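Local coordinates for Mgp-operon protein 3 (Mycoplasma pneumoniae, PDB 6RJ1), which probably acts in cell adhesion as a sugar-binding, surface-exposed partner of the P1 adhesin in this human pathogen, at residues A112-I117 / F128-L134. Sequence-based numbering, arbitrary orientation.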
# COMPACT_ATOMS: atom_id res chain seq x y z
N ALA A 112 13.01 -7.03 -18.84
CA ALA A 112 11.62 -6.92 -18.38
C ALA A 112 11.28 -8.10 -17.47
O ALA A 112 11.89 -9.17 -17.57
CB ALA A 112 10.68 -6.91 -19.57
N SER A 113 10.30 -7.92 -16.59
CA SER A 113 9.83 -8.98 -15.71
C SER A 113 9.04 -10.02 -16.49
O SER A 113 8.39 -9.71 -17.50
CB SER A 113 9.00 -8.40 -14.59
OG SER A 113 9.76 -7.48 -13.83
N TYR A 114 9.10 -11.28 -16.04
CA TYR A 114 8.39 -12.37 -16.69
C TYR A 114 7.58 -13.20 -15.73
O TYR A 114 7.93 -13.33 -14.56
CB TYR A 114 9.37 -13.30 -17.43
CG TYR A 114 9.91 -12.74 -18.72
CD1 TYR A 114 9.21 -12.89 -19.91
CD2 TYR A 114 11.13 -12.08 -18.75
CE1 TYR A 114 9.71 -12.37 -21.11
CE2 TYR A 114 11.64 -11.55 -19.93
CZ TYR A 114 10.93 -11.70 -21.11
OH TYR A 114 11.43 -11.17 -22.28
N VAL A 115 6.50 -13.77 -16.26
CA VAL A 115 5.66 -14.75 -15.60
C VAL A 115 6.07 -16.03 -16.32
O VAL A 115 5.98 -16.08 -17.56
CB VAL A 115 4.14 -14.46 -15.69
CG1 VAL A 115 3.32 -15.70 -15.33
CG2 VAL A 115 3.75 -13.29 -14.80
N LEU A 116 6.60 -17.01 -15.58
CA LEU A 116 7.07 -18.27 -16.15
C LEU A 116 6.08 -19.39 -15.87
O LEU A 116 5.59 -19.50 -14.75
CB LEU A 116 8.46 -18.66 -15.61
CG LEU A 116 9.48 -17.54 -15.43
CD1 LEU A 116 10.64 -18.02 -14.65
CD2 LEU A 116 9.94 -16.98 -16.75
N ILE A 117 5.81 -20.21 -16.89
CA ILE A 117 4.89 -21.34 -16.80
C ILE A 117 5.70 -22.63 -16.94
O ILE A 117 6.50 -22.78 -17.88
CB ILE A 117 3.75 -21.25 -17.86
CG1 ILE A 117 3.05 -19.86 -17.86
CG2 ILE A 117 2.74 -22.40 -17.73
CD1 ILE A 117 2.31 -19.39 -16.55
N PHE A 128 10.08 -26.40 -18.40
CA PHE A 128 9.70 -25.04 -18.77
C PHE A 128 8.77 -25.06 -19.99
O PHE A 128 9.11 -25.69 -21.00
CB PHE A 128 10.95 -24.15 -19.00
CG PHE A 128 10.68 -22.76 -19.54
CD1 PHE A 128 10.18 -21.76 -18.71
CD2 PHE A 128 10.92 -22.45 -20.87
CE1 PHE A 128 9.91 -20.49 -19.20
CE2 PHE A 128 10.66 -21.17 -21.36
CZ PHE A 128 10.17 -20.20 -20.52
N GLU A 129 7.61 -24.41 -19.89
CA GLU A 129 6.65 -24.34 -20.99
C GLU A 129 6.83 -23.05 -21.77
O GLU A 129 7.21 -23.10 -22.94
CB GLU A 129 5.20 -24.45 -20.49
CG GLU A 129 4.76 -25.85 -20.14
CD GLU A 129 3.40 -26.24 -20.70
OE1 GLU A 129 2.40 -25.56 -20.40
OE2 GLU A 129 3.35 -27.25 -21.44
N ARG A 130 6.55 -21.90 -21.13
CA ARG A 130 6.63 -20.59 -21.76
C ARG A 130 6.79 -19.44 -20.75
O ARG A 130 6.61 -19.64 -19.55
CB ARG A 130 5.40 -20.35 -22.67
CG ARG A 130 4.03 -20.47 -21.97
CD ARG A 130 2.87 -20.26 -22.93
NE ARG A 130 2.90 -18.93 -23.53
CZ ARG A 130 2.88 -18.68 -24.83
NH1 ARG A 130 2.93 -17.44 -25.28
NH2 ARG A 130 2.81 -19.69 -25.70
N LYS A 131 7.13 -18.25 -21.27
CA LYS A 131 7.26 -17.01 -20.50
C LYS A 131 6.42 -15.89 -21.10
O LYS A 131 6.34 -15.76 -22.32
CB LYS A 131 8.74 -16.59 -20.28
CG LYS A 131 9.57 -16.33 -21.54
CD LYS A 131 10.98 -15.87 -21.17
CE LYS A 131 11.72 -15.22 -22.32
NZ LYS A 131 12.36 -16.22 -23.21
N ILE A 132 5.74 -15.12 -20.24
CA ILE A 132 4.88 -14.00 -20.64
C ILE A 132 5.53 -12.72 -20.13
O ILE A 132 5.71 -12.55 -18.91
CB ILE A 132 3.40 -14.17 -20.15
CG1 ILE A 132 2.78 -15.51 -20.61
CG2 ILE A 132 2.51 -12.99 -20.59
CD1 ILE A 132 2.57 -16.49 -19.51
N LYS A 133 5.90 -11.83 -21.06
CA LYS A 133 6.54 -10.55 -20.76
C LYS A 133 5.53 -9.59 -20.13
O LYS A 133 4.38 -9.51 -20.56
CB LYS A 133 7.12 -9.96 -22.04
CG LYS A 133 8.27 -8.99 -21.84
CD LYS A 133 8.82 -8.67 -23.20
CE LYS A 133 9.99 -7.73 -23.17
NZ LYS A 133 9.55 -6.32 -23.18
N LEU A 134 5.97 -8.86 -19.10
CA LEU A 134 5.12 -7.89 -18.43
C LEU A 134 5.46 -6.53 -18.99
O LEU A 134 6.36 -5.84 -18.49
CB LEU A 134 5.28 -7.96 -16.91
CG LEU A 134 4.96 -9.30 -16.24
CD1 LEU A 134 5.26 -9.23 -14.76
CD2 LEU A 134 3.51 -9.73 -16.49
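The two strands of an antiparallel beta hairpin, 114-121 and 125-135, pair here, with V115 opposite I132 and I117 opposite R130 as the hydrogen-bonded pairs. V115 N donates its hydrogen to I132 O at 3.0 Å, and V115 O takes I132 N at 2.9 Å, both nearly straight at 168°. Two residues nearer the turn, I117 N donates to R130 O at 2.8 Å. There the ladder breaks into a classic beta bulge: E129 and R130 both face I117, whose O accepts E129 N at 2.8 Å and, only weakly, R130 N. At the other end L134 N reaches S113 O.

The hairpin sits in the middle of a mixed sheet: strand 52-59 runs antiparallel beside 114-121, and strand 487-492 parallel beside 125-135. On the face carrying Y114, the tyrosine ring leans across the hairpin to the two lysines. K131 CD lies over one ring face, offset toward the rim, in a CH-pi contact 3.9 Å from the centroid of the Y114 ring; K131 CG sits between its own backbone N and carbonyl carbon (chi1 60°), which carries the chain over the ring. The K133 chain passes Y114 CE1 and OH, while its NZ forms a salt bridge with D110. On the reverse face, beside R130, the aliphatic side chains pack: I132 CD1 meets I117 CG1 at 3.8 Å, and V115 CG2 meets L134 CD2 at 3.9 Å, with V54 and V467 also touching V115.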